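Local coordinates for MaoC domain protein dehydratase (Chloroflexus aurantiacus, PDB 4E3E) that catalyses the reversible dehydration of beta-methylmalyl-CoA to mesaconyl-CoA, a step of the glyoxylate assimilation cycle, at residues G92-A97 against V139-R144; T107-I112 against V127-V132; D167-T172 against A273-R278. One frame throughout, in Å; residues are numbered along the deposited sequence.

In the fold
Contacts 1 and 2 each pair two strands of one antiparallel sheet; contact 3 sets the loop 167-172 against its strand 270-278. Contact 2 (strands 104-116 and 122-132) and contact 1 (84-95 and 138-149) have centres about 10 Å apart and meet where strand 122-132 pairs with its neighbour 138-149. The centres of contacts 1 and 3 are about 9 Å apart, across the pairing of 84-95 with 270-278; those of contacts 2 and 3 are about 17 Å apart, without touching. Along the chain, both segments of contact 2 fall between those of contact 1, and contact 3 comes afterwards. The strand order, five and then five in mirrored arrangement, is consistent with a double hotdog, whose halves join between contacts 1 and 3.

Contact 1: residues G92-A97 against V139-R144; sequences GGRFGA and VLEYIR
Arg94 and Glu141 meet side-on, with NE and NH2 of the arginine both converging on a single carboxylate oxygen. The two bonds to Glu141 OE2 measure 2.9 Å from Arg94 NE and 2.8 Å from Arg94 NH2, and both belong to one salt bridge. OE2 lies in the guanidinium plane, yet the carboxylate stands nearly upright to it, the planes 81° apart; NE meets the anti lone pair of OE2, whereas NH2 comes from above the carboxylate plane. A bend at chi3 (64°) in the otherwise extended arginine turns its NE edge to the glutamate. Glu141 OE1 accepts a bond from His128 NE2, so both oxygens are engaged.

On the other face of the sheet, Leu140 CD1 sits over the centre of the Phe95 ring, 3.9 Å from its centroid, a CH-pi contact. Helix 65-80 covers this side, with Ser65 against Phe95 and Phe69 against Leu140.

Backbone bonds pair Arg94 with Glu141 in both directions. Further on, Gly96 N reaches Val139 O at 2.8 Å from well above the carbonyl plane, and a water bridges that oxygen to Ala97 O. On the far edge of their strand, Val139 and Leu140 both face Gly131 of strand 122-132, a classic beta bulge. This antiparallel pairing belongs to a hotdog sheet wrapped on its long helix, and at Gly96 and Ala97 it runs into a segment that probably binds substrate, as in related enzymes.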
ATOM      1  N   GLY A  92      -6.570 -27.799  13.574  1.00 25.22           N
ATOM      2  CA  GLY A  92      -5.180 -28.148  13.860  1.00 25.29           C
ATOM      3  C   GLY A  92      -4.194 -27.173  13.252  1.00 27.56           C
ATOM      4  O   GLY A  92      -3.145 -27.578  12.739  1.00 30.00           O
ATOM      5  N   GLY A  93      -4.533 -25.886  13.301  1.00 28.03           N
ATOM      6  CA  GLY A  93      -3.645 -24.840  12.792  1.00 25.21           C
ATOM      7  C   GLY A  93      -2.595 -24.499  13.821  1.00 26.34           C
ATOM      8  O   GLY A  93      -2.860 -23.709  14.724  1.00 29.49           O
ATOM      9  N   ARG A  94      -1.409 -25.101  13.696  1.00 24.78           N
ATOM     10  CA  ARG A  94      -0.329 -24.932  14.675  1.00 26.65           C
ATOM     11  C   ARG A  94       0.768 -24.025  14.102  1.00 26.75           C
ATOM     12  O   ARG A  94       1.357 -24.356  13.068  1.00 28.02           O
ATOM     13  CB  ARG A  94       0.273 -26.300  15.031  1.00 23.00           C
ATOM     14  CG  ARG A  94       1.408 -26.245  16.054  1.00 26.42           C
ATOM     15  CD  ARG A  94       2.063 -27.606  16.215  1.00 28.69           C
ATOM     16  NE  ARG A  94       2.714 -28.037  14.979  1.00 29.08           N
ATOM     17  CZ  ARG A  94       3.969 -27.746  14.648  1.00 31.52           C
ATOM     18  NH1 ARG A  94       4.725 -27.016  15.461  1.00 28.00           N
ATOM     19  NH2 ARG A  94       4.470 -28.195  13.502  1.00 34.48           N
ATOM     20  N   PHE A  95       1.033 -22.890  14.762  1.00 24.32           N
ATOM     21  CA  PHE A  95       2.163 -22.031  14.375  1.00 24.89           C
ATOM     22  C   PHE A  95       3.452 -22.627  14.924  1.00 25.14           C
ATOM     23  O   PHE A  95       3.476 -23.104  16.047  1.00 32.25           O
ATOM     24  CB  PHE A  95       1.935 -20.569  14.814  1.00 19.67           C
ATOM     25  CG  PHE A  95       0.859 -19.877  13.994  1.00 21.56           C
ATOM     26  CD1 PHE A  95       1.181 -19.225  12.796  1.00 25.40           C
ATOM     27  CD2 PHE A  95      -0.474 -19.924  14.387  1.00 21.85           C
ATOM     28  CE1 PHE A  95       0.181 -18.624  12.017  1.00 25.17           C
ATOM     29  CE2 PHE A  95      -1.471 -19.316  13.621  1.00 22.90           C
ATOM     30  CZ  PHE A  95      -1.148 -18.672  12.431  1.00 23.71           C
ATOM     31  N   GLY A  96       4.505 -22.646  14.112  1.00 26.07           N
ATOM     32  CA  GLY A  96       5.749 -23.331  14.467  1.00 26.90           C
ATOM     33  C   GLY A  96       6.847 -22.304  14.696  1.00 29.67           C
ATOM     34  O   GLY A  96       6.729 -21.459  15.572  1.00 31.61           O
ATOM     35  N   ALA A  97       7.916 -22.357  13.906  1.00 29.99           N
ATOM     36  CA  ALA A  97       8.994 -21.376  14.034  1.00 32.18           C
ATOM     37  C   ALA A  97       8.509 -19.957  13.727  1.00 27.99           C
ATOM     38  O   ALA A  97       7.640 -19.741  12.863  1.00 25.54           O
ATOM     39  CB  ALA A  97      10.175 -21.745  13.144  1.00 31.19           C
ATOM     40  N   VAL A 139       6.611 -23.390   9.817  1.00 26.86           N
ATOM     41  CA  VAL A 139       6.203 -22.151  10.461  1.00 26.86           C
ATOM     42  C   VAL A 139       4.701 -22.201  10.703  1.00 24.97           C
ATOM     43  O   VAL A 139       4.173 -21.489  11.565  1.00 25.55           O
ATOM     44  CB  VAL A 139       6.603 -20.898   9.631  1.00 23.93           C
ATOM     45  CG1 VAL A 139       8.132 -20.874   9.415  1.00 20.87           C
ATOM     46  CG2 VAL A 139       5.852 -20.846   8.310  1.00 23.87           C
ATOM     47  N   LEU A 140       4.028 -23.064   9.948  1.00 23.82           N
ATOM     48  CA  LEU A 140       2.591 -23.237  10.071  1.00 24.80           C
ATOM     49  C   LEU A 140       2.158 -24.523   9.385  1.00 26.71           C
ATOM     50  O   LEU A 140       2.610 -24.836   8.276  1.00 27.11           O
ATOM     51  CB  LEU A 140       1.868 -22.061   9.423  1.00 22.53           C
ATOM     52  CG  LEU A 140       0.339 -22.132   9.289  1.00 24.54           C
ATOM     53  CD1 LEU A 140      -0.323 -22.172  10.663  1.00 22.23           C
ATOM     54  CD2 LEU A 140      -0.181 -20.962   8.460  1.00 23.83           C
ATOM     55  N   GLU A 141       1.291 -25.266  10.060  1.00 27.00           N
ATOM     56  CA  GLU A 141       0.542 -26.351   9.429  1.00 28.34           C
ATOM     57  C   GLU A 141      -0.924 -26.268   9.863  1.00 26.42           C
ATOM     58  O   GLU A 141      -1.223 -25.827  10.969  1.00 28.33           O
ATOM     59  CB  GLU A 141       1.143 -27.723   9.765  1.00 27.61           C
ATOM     60  CG  GLU A 141       1.098 -28.081  11.247  1.00 31.95           C
ATOM     61  CD  GLU A 141       1.627 -29.472  11.529  1.00 41.65           C
ATOM     62  OE1 GLU A 141       1.379 -30.391  10.728  1.00 39.51           O
ATOM     63  OE2 GLU A 141       2.296 -29.652  12.554  1.00 50.49           O
ATOM     64  N   TYR A 142      -1.831 -26.684   8.996  1.00 27.79           N
ATOM     65  CA  TYR A 142      -3.256 -26.696   9.335  1.00 29.54           C
ATOM     66  C   TYR A 142      -3.991 -27.634   8.385  1.00 30.11           C
ATOM     67  O   TYR A 142      -3.442 -28.065   7.357  1.00 29.90           O
ATOM     68  CB  TYR A 142      -3.869 -25.282   9.280  1.00 28.97           C
ATOM     69  CG  TYR A 142      -3.797 -24.651   7.906  1.00 30.62           C
ATOM     70  CD1 TYR A 142      -4.732 -24.973   6.922  1.00 27.76           C
ATOM     71  CD2 TYR A 142      -2.783 -23.745   7.584  1.00 32.11           C
ATOM     72  CE1 TYR A 142      -4.658 -24.416   5.647  1.00 31.03           C
ATOM     73  CE2 TYR A 142      -2.699 -23.182   6.317  1.00 31.55           C
ATOM     74  CZ  TYR A 142      -3.641 -23.524   5.351  1.00 27.52           C
ATOM     75  OH  TYR A 142      -3.576 -22.983   4.086  1.00 28.14           O
ATOM     76  N   ILE A 143      -5.230 -27.947   8.742  1.00 27.15           N
ATOM     77  CA  ILE A 143      -6.118 -28.695   7.882  1.00 27.43           C
ATOM     78  C   ILE A 143      -7.234 -27.747   7.492  1.00 27.79           C
ATOM     79  O   ILE A 143      -7.715 -26.971   8.314  1.00 30.26           O
ATOM     80  CB  ILE A 143      -6.697 -29.925   8.615  1.00 26.95           C
ATOM     81  CG1 ILE A 143      -5.593 -30.962   8.867  1.00 27.09           C
ATOM     82  CG2 ILE A 143      -7.866 -30.534   7.847  1.00 29.86           C
ATOM     83  CD1 ILE A 143      -5.941 -31.930   9.972  1.00 30.84           C
ATOM     84  N   ARG A 144      -7.631 -27.777   6.229  1.00 26.34           N
ATOM     85  CA  ARG A 144      -8.833 -27.075   5.838  1.00 26.97           C
ATOM     86  C   ARG A 144      -9.598 -27.970   4.890  1.00 29.82           C
ATOM     87  O   ARG A 144      -9.022 -28.891   4.288  1.00 30.98           O
ATOM     88  CB  ARG A 144      -8.527 -25.685   5.232  1.00 25.13           C
ATOM     89  CG  ARG A 144      -8.096 -25.638   3.766  1.00 27.22           C
ATOM     90  CD  ARG A 144      -8.007 -24.189   3.314  1.00 26.69           C
ATOM     91  NE  ARG A 144      -7.353 -23.974   2.020  1.00 25.52           N
ATOM     92  CZ  ARG A 144      -7.959 -23.475   0.941  1.00 29.11           C
ATOM     93  NH1 ARG A 144      -9.261 -23.149   0.967  1.00 29.57           N
ATOM     94  NH2 ARG A 144      -7.258 -23.290  -0.176  1.00 29.28           N
TER
HETATM   95  O   HOH W   1       5.047 -19.071  12.598  1.00 35.29           O

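Contact 2: residues T107-I112 against V127-V132; sequences TTSKVI and VHSVGV
Val130 O is gripped from two directions: Thr108 N donates to it at 3.0 Å, and a water donates at 2.7 Å. Thr107 CA adds a CA-H...O contact to the same oxygen. These bonds belong to the beta hairpin formed by strands 104-116 and 122-132, part of the antiparallel hotdog sheet; the short strand axes run at 162° to each other. The register follows from the alternation of hydrogen-bonded pairs, Thr108 with Val130 and Lys110 with His128, and non-hydrogen-bonded pairs, such as Ser109 with Ser129. In each hydrogen-bonded pair both backbone N-H groups donate across the gap.

On the Thr108 and Val130 face, the two side chains lie alongside each other. Thr108 OG1, placed between the backbone N and the carbonyl carbon (chi1 65°), meets two waters: one is the water on Val130 O, and the other donates to His128 O. Solvent thus links the threonine hydroxyl to two carbonyls of the partner strand. Farther along, Ile112 CG2 crosses close to His128 CB, at 4.2 Å. The imidazole, whose NE2 is held by Glu141, takes Val130 CG2 from its own strand over one face, offset toward the rim.

The opposite face, carrying Thr107, Ser109, Val111 and Val127, is buried. Thr76 of helix 65-80 touches Thr107, Ser109 and Ser129 there, consistent with the packing of the sheet on that helix. Both serines have OG beside the backbone N and anti to the carbonyl carbon, which brings the hydroxyls together. His22 NE2 on the flanking strand 19-27 is hydrogen-bonded to Ser109 OG, and that same oxygen lies 2.7 Å from Ser129 OG in a hydrogen bond that either hydroxyl could donate.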
ATOM      1  N   THR A 107       4.956 -23.685   0.382  1.00 36.43           N
ATOM      2  CA  THR A 107       3.816 -24.435   0.889  1.00 35.36           C
ATOM      3  C   THR A 107       3.601 -25.718   0.083  1.00 30.03           C
ATOM      4  O   THR A 107       3.813 -25.759  -1.139  1.00 31.20           O
ATOM      5  CB  THR A 107       2.547 -23.552   0.921  1.00 33.79           C
ATOM      6  OG1 THR A 107       2.834 -22.350   1.648  1.00 38.33           O
ATOM      7  CG2 THR A 107       1.380 -24.278   1.633  1.00 28.56           C
ATOM      8  N   THR A 108       3.216 -26.778   0.780  1.00 28.09           N
ATOM      9  CA  THR A 108       2.793 -28.007   0.122  1.00 28.35           C
ATOM     10  C   THR A 108       1.505 -28.416   0.785  1.00 31.34           C
ATOM     11  O   THR A 108       1.300 -28.115   1.963  1.00 32.69           O
ATOM     12  CB  THR A 108       3.815 -29.140   0.292  1.00 30.96           C
ATOM     13  OG1 THR A 108       3.888 -29.480   1.674  1.00 34.37           O
ATOM     14  CG2 THR A 108       5.196 -28.708  -0.185  1.00 27.74           C
ATOM     15  N   SER A 109       0.635 -29.080   0.028  1.00 27.48           N
ATOM     16  CA  SER A 109      -0.624 -29.610   0.551  1.00 25.16           C
ATOM     17  C   SER A 109      -0.758 -31.097   0.239  1.00 28.43           C
ATOM     18  O   SER A 109      -0.383 -31.554  -0.851  1.00 28.67           O
ATOM     19  CB  SER A 109      -1.833 -28.868  -0.039  1.00 23.51           C
ATOM     20  OG  SER A 109      -1.848 -27.523   0.396  1.00 25.93           O
ATOM     21  N   LYS A 110      -1.303 -31.843   1.196  1.00 27.92           N
ATOM     22  CA  LYS A 110      -1.612 -33.249   1.000  1.00 32.55           C
ATOM     23  C   LYS A 110      -3.119 -33.476   1.106  1.00 34.07           C
ATOM     24  O   LYS A 110      -3.757 -32.958   2.008  1.00 32.53           O
ATOM     25  CB  LYS A 110      -0.899 -34.087   2.046  1.00 32.96           C
ATOM     26  CG  LYS A 110      -1.067 -35.581   1.846  1.00 32.82           C
ATOM     27  CD  LYS A 110      -0.311 -36.308   2.942  1.00 20.71           C
ATOM     28  CE  LYS A 110       0.311 -37.546   2.402  1.00 27.29           C
ATOM     29  NZ  LYS A 110      -0.348 -38.774   2.930  1.00 54.84           N
ATOM     30  N   VAL A 111      -3.682 -34.249   0.182  1.00 34.31           N
ATOM     31  CA  VAL A 111      -5.091 -34.615   0.262  1.00 34.38           C
ATOM     32  C   VAL A 111      -5.253 -35.738   1.289  1.00 36.65           C
ATOM     33  O   VAL A 111      -4.661 -36.820   1.147  1.00 36.27           O
ATOM     34  CB  VAL A 111      -5.657 -35.039  -1.105  1.00 35.07           C
ATOM     35  CG1 VAL A 111      -7.129 -35.416  -0.983  1.00 34.80           C
ATOM     36  CG2 VAL A 111      -5.474 -33.924  -2.121  1.00 33.33           C
ATOM     37  N   ILE A 112      -6.039 -35.463   2.329  1.00 35.61           N
ATOM     38  CA  ILE A 112      -6.246 -36.409   3.426  1.00 36.55           C
ATOM     39  C   ILE A 112      -7.708 -36.817   3.548  1.00 35.93           C
ATOM     40  O   ILE A 112      -8.070 -37.581   4.437  1.00 37.09           O
ATOM     41  CB  ILE A 112      -5.755 -35.846   4.784  1.00 39.14           C
ATOM     42  CG1 ILE A 112      -6.544 -34.578   5.182  1.00 35.78           C
ATOM     43  CG2 ILE A 112      -4.245 -35.620   4.754  1.00 35.64           C
ATOM     44  CD1 ILE A 112      -6.369 -34.163   6.635  1.00 31.04           C
ATOM     45  N   VAL A 127      -7.516 -31.061   3.019  1.00 33.89           N
ATOM     46  CA  VAL A 127      -6.071 -30.943   2.789  1.00 31.45           C
ATOM     47  C   VAL A 127      -5.300 -30.625   4.067  1.00 28.46           C
ATOM     48  O   VAL A 127      -5.796 -29.915   4.943  1.00 28.06           O
ATOM     49  CB  VAL A 127      -5.728 -29.889   1.700  1.00 31.44           C
ATOM     50  CG1 VAL A 127      -6.307 -30.299   0.346  1.00 34.73           C
ATOM     51  CG2 VAL A 127      -6.186 -28.488   2.107  1.00 27.81           C
ATOM     52  N   HIS A 128      -4.091 -31.172   4.174  1.00 28.12           N
ATOM     53  CA  HIS A 128      -3.154 -30.770   5.200  1.00 27.62           C
ATOM     54  C   HIS A 128      -2.141 -29.903   4.506  1.00 29.44           C
ATOM     55  O   HIS A 128      -1.369 -30.396   3.680  1.00 28.41           O
ATOM     56  CB  HIS A 128      -2.503 -32.007   5.822  1.00 29.70           C
ATOM     57  CG  HIS A 128      -1.515 -31.703   6.937  1.00 28.65           C
ATOM     58  ND1 HIS A 128      -0.375 -32.400   7.100  1.00 34.11           N
ATOM     59  CD2 HIS A 128      -1.539 -30.755   7.952  1.00 28.71           C
ATOM     60  CE1 HIS A 128       0.300 -31.928   8.165  1.00 31.48           C
ATOM     61  NE2 HIS A 128      -0.416 -30.925   8.691  1.00 31.78           N
ATOM     62  N   SER A 129      -2.154 -28.600   4.801  1.00 28.42           N
ATOM     63  CA  SER A 129      -1.186 -27.649   4.210  1.00 25.76           C
ATOM     64  C   SER A 129      -0.069 -27.301   5.194  1.00 26.90           C
ATOM     65  O   SER A 129      -0.322 -27.055   6.381  1.00 28.36           O
ATOM     66  CB  SER A 129      -1.884 -26.371   3.751  1.00 25.00           C
ATOM     67  OG  SER A 129      -2.803 -26.645   2.720  1.00 26.22           O
ATOM     68  N   VAL A 130       1.162 -27.275   4.691  1.00 25.72           N
ATOM     69  CA  VAL A 130       2.346 -27.080   5.527  1.00 25.39           C
ATOM     70  C   VAL A 130       3.224 -25.993   4.899  1.00 28.60           C
ATOM     71  O   VAL A 130       3.602 -26.089   3.719  1.00 31.82           O
ATOM     72  CB  VAL A 130       3.123 -28.401   5.660  1.00 23.74           C
ATOM     73  CG1 VAL A 130       4.422 -28.216   6.462  1.00 23.23           C
ATOM     74  CG2 VAL A 130       2.237 -29.481   6.295  1.00 25.63           C
ATOM     75  N   GLY A 131       3.519 -24.947   5.674  1.00 25.41           N
ATOM     76  CA  GLY A 131       4.398 -23.871   5.216  1.00 25.27           C
ATOM     77  C   GLY A 131       5.713 -24.015   5.937  1.00 25.67           C
ATOM     78  O   GLY A 131       5.709 -24.188   7.147  1.00 26.30           O
ATOM     79  N   VAL A 132       6.826 -23.969   5.201  1.00 23.95           N
ATOM     80  CA  VAL A 132       8.158 -24.064   5.787  1.00 27.09           C
ATOM     81  C   VAL A 132       8.960 -22.818   5.433  1.00 28.92           C
ATOM     82  O   VAL A 132       8.666 -22.144   4.446  1.00 28.15           O
ATOM     83  CB  VAL A 132       8.947 -25.345   5.347  1.00 26.39           C
ATOM     84  CG1 VAL A 132       8.243 -26.612   5.829  1.00 27.73           C
ATOM     85  CG2 VAL A 132       9.164 -25.407   3.838  1.00 29.36           C
TER
HETATM   86  O   HOH W   2       5.885 -27.288   2.900  1.00 48.13           O
HETATM   87  O   HOH W   3       1.651 -30.971   2.938  1.00 55.69           O

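Contact 3: residues D167-T172 against A273-R278; sequences DSVPVT and AINSGR
At a classic beta bulge of strand 270-278, where Asn275 and Ser276 both face Asp343, Asn275 packs against Ser168 and Val169 of the connecting segment 167-172. In what is consistent with a double hotdog fold, this strand lies at the inner edge of the second half's strands and pairs with strand 84-95 of the first. The 167-172 segment, with no regular secondary structure, crosses close to that junction on its way between the halves.

The apolar part of the contact is compact. Val169 sets its CB and CG2 against the methyl of Ala273, each 3.6 Å from Ala273 CB. With CG1 anti to the backbone N (chi1 175°), the valine keeps CG2 beside that N, on the Ala273 side. CG2 also approaches the Gly93 carbonyl, whose oxygen accepts the backbone N-H of Ile274; the valine thus lies over the seam between the two central strands.

The asparagine supplies the other part. Asn275 CB packs against Asp167 O at 3.7 Å, and Asn275 CG comes equally near Ser168 CB. The amide end lies close to Val169 N, its orientation doubtful. Cutting this residue back to an alanine would remove the amide that lies against Ser168, and would probably open a gap there and let the connecting segment shift. Beyond the two segments, Arg311 of strand 307-318 touches both Ser168 and Asn275, and its NH1 forms a salt bridge with Asp167 OD2.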
ATOM      1  N   ASP A 167     -10.214 -31.067  17.710  1.00 29.98           N
ATOM      2  CA  ASP A 167     -11.070 -29.954  18.121  1.00 30.60           C
ATOM      3  C   ASP A 167     -10.247 -28.674  18.328  1.00 29.37           C
ATOM      4  O   ASP A 167     -10.739 -27.566  18.121  1.00 29.88           O
ATOM      5  CB  ASP A 167     -11.809 -30.309  19.404  1.00 31.96           C
ATOM      6  CG  ASP A 167     -12.660 -29.173  19.924  1.00 30.31           C
ATOM      7  OD1 ASP A 167     -13.761 -28.933  19.385  1.00 37.04           O
ATOM      8  OD2 ASP A 167     -12.225 -28.523  20.884  1.00 33.30           O
ATOM      9  N   SER A 168      -8.993 -28.835  18.742  1.00 28.24           N
ATOM     10  CA  SER A 168      -8.113 -27.702  19.000  1.00 27.92           C
ATOM     11  C   SER A 168      -6.681 -28.202  18.901  1.00 29.72           C
ATOM     12  O   SER A 168      -6.441 -29.412  18.975  1.00 32.92           O
ATOM     13  CB  SER A 168      -8.362 -27.127  20.409  1.00 28.70           C
ATOM     14  OG  SER A 168      -8.172 -28.118  21.422  1.00 32.38           O
ATOM     15  N   VAL A 169      -5.741 -27.279  18.729  1.00 28.56           N
ATOM     16  CA  VAL A 169      -4.324 -27.600  18.875  1.00 28.87           C
ATOM     17  C   VAL A 169      -4.049 -27.744  20.374  1.00 29.48           C
ATOM     18  O   VAL A 169      -4.305 -26.808  21.127  1.00 29.89           O
ATOM     19  CB  VAL A 169      -3.426 -26.492  18.276  1.00 28.28           C
ATOM     20  CG1 VAL A 169      -1.946 -26.787  18.546  1.00 26.19           C
ATOM     21  CG2 VAL A 169      -3.691 -26.329  16.774  1.00 24.95           C
ATOM     22  N   PRO A 170      -3.535 -28.917  20.820  1.00 29.84           N
ATOM     23  CA  PRO A 170      -3.266 -29.099  22.256  1.00 32.56           C
ATOM     24  C   PRO A 170      -2.244 -28.094  22.792  1.00 30.77           C
ATOM     25  O   PRO A 170      -1.283 -27.749  22.099  1.00 28.28           O
ATOM     26  CB  PRO A 170      -2.679 -30.516  22.340  1.00 31.93           C
ATOM     27  CG  PRO A 170      -3.145 -31.202  21.105  1.00 30.91           C
ATOM     28  CD  PRO A 170      -3.261 -30.141  20.044  1.00 30.33           C
ATOM     29  N   VAL A 171      -2.458 -27.647  24.025  1.00 30.47           N
ATOM     30  CA  VAL A 171      -1.582 -26.672  24.662  1.00 31.82           C
ATOM     31  C   VAL A 171      -0.126 -27.184  24.699  1.00 32.83           C
ATOM     32  O   VAL A 171       0.822 -26.394  24.649  1.00 32.73           O
ATOM     33  CB  VAL A 171      -2.126 -26.269  26.064  1.00 38.30           C
ATOM     34  CG1 VAL A 171      -1.893 -27.358  27.105  1.00 38.30           C
ATOM     35  CG2 VAL A 171      -1.511 -24.961  26.524  1.00 40.97           C
ATOM     36  N   THR A 172       0.041 -28.507  24.732  1.00 30.03           N
ATOM     37  CA  THR A 172       1.370 -29.117  24.731  1.00 30.63           C
ATOM     38  C   THR A 172       2.043 -29.028  23.357  1.00 29.08           C
ATOM     39  O   THR A 172       3.242 -29.260  23.253  1.00 32.51           O
ATOM     40  CB  THR A 172       1.314 -30.584  25.184  1.00 34.44           C
ATOM     41  OG1 THR A 172       0.272 -31.254  24.464  1.00 41.64           O
ATOM     42  CG2 THR A 172       1.016 -30.669  26.687  1.00 37.11           C
ATOM     43  N   ALA A 273      -2.334 -20.682  17.747  1.00 25.68           N
ATOM     44  CA  ALA A 273      -3.061 -21.739  17.066  1.00 26.02           C
ATOM     45  C   ALA A 273      -4.393 -21.246  16.546  1.00 25.93           C
ATOM     46  O   ALA A 273      -5.003 -20.346  17.133  1.00 28.51           O
ATOM     47  CB  ALA A 273      -3.302 -22.921  18.005  1.00 27.38           C
ATOM     48  N   ILE A 274      -4.842 -21.861  15.457  1.00 26.45           N
ATOM     49  CA  ILE A 274      -6.219 -21.721  14.981  1.00 27.70           C
ATOM     50  C   ILE A 274      -6.928 -23.068  15.167  1.00 27.90           C
ATOM     51  O   ILE A 274      -6.488 -24.082  14.629  1.00 29.59           O
ATOM     52  CB  ILE A 274      -6.268 -21.291  13.506  1.00 24.98           C
ATOM     53  CG1 ILE A 274      -5.663 -19.890  13.360  1.00 25.98           C
ATOM     54  CG2 ILE A 274      -7.706 -21.308  12.990  1.00 25.90           C
ATOM     55  CD1 ILE A 274      -5.207 -19.549  11.953  1.00 24.66           C
ATOM     56  N   ASN A 275      -8.019 -23.063  15.928  1.00 26.71           N
ATOM     57  CA  ASN A 275      -8.750 -24.296  16.268  1.00 27.15           C
ATOM     58  C   ASN A 275      -9.897 -24.569  15.309  1.00 27.64           C
ATOM     59  O   ASN A 275     -10.139 -25.715  14.910  1.00 29.08           O
ATOM     60  CB  ASN A 275      -9.276 -24.202  17.701  1.00 24.55           C
ATOM     61  CG  ASN A 275      -8.187 -23.819  18.685  1.00 28.05           C
ATOM     62  OD1 ASN A 275      -8.323 -22.850  19.454  1.00 33.87           O
ATOM     63  ND2 ASN A 275      -7.088 -24.546  18.642  1.00 20.74           N
ATOM     64  N   SER A 276     -10.610 -23.517  14.939  1.00 25.90           N
ATOM     65  CA  SER A 276     -11.641 -23.646  13.915  1.00 29.16           C
ATOM     66  C   SER A 276     -11.992 -22.263  13.416  1.00 32.84           C
ATOM     67  O   SER A 276     -11.632 -21.259  14.044  1.00 29.68           O
ATOM     68  CB  SER A 276     -12.877 -24.390  14.435  1.00 33.57           C
ATOM     69  OG  SER A 276     -13.589 -23.584  15.343  1.00 39.25           O
ATOM     70  N   GLY A 277     -12.678 -22.216  12.281  1.00 30.58           N
ATOM     71  CA  GLY A 277     -12.998 -20.965  11.628  1.00 25.32           C
ATOM     72  C   GLY A 277     -14.097 -21.260  10.647  1.00 29.04           C
ATOM     73  O   GLY A 277     -13.976 -22.167   9.818  1.00 35.97           O
ATOM     74  N   ARG A 278     -15.181 -20.512  10.760  1.00 30.06           N
ATOM     75  CA  ARG A 278     -16.288 -20.615   9.831  1.00 32.11           C
ATOM     76  C   ARG A 278     -16.602 -19.233   9.285  1.00 31.30           C
ATOM     77  O   ARG A 278     -16.810 -18.290  10.060  1.00 27.70           O
ATOM     78  CB  ARG A 278     -17.523 -21.173  10.521  1.00 35.14           C
ATOM     79  CG  ARG A 278     -17.717 -22.668  10.334  1.00 25.97           C
ATOM     80  CD  ARG A 278     -18.854 -23.219  11.187  1.00 22.32           C
ATOM     81  NE  ARG A 278     -18.454 -23.131  12.595  1.00 50.75           N
ATOM     82  CZ  ARG A 278     -18.866 -23.926  13.580  1.00 64.25           C
ATOM     83  NH1 ARG A 278     -19.722 -24.918  13.350  1.00 80.16           N
ATOM     84  NH2 ARG A 278     -18.413 -23.718  14.811  1.00 71.84           N
TER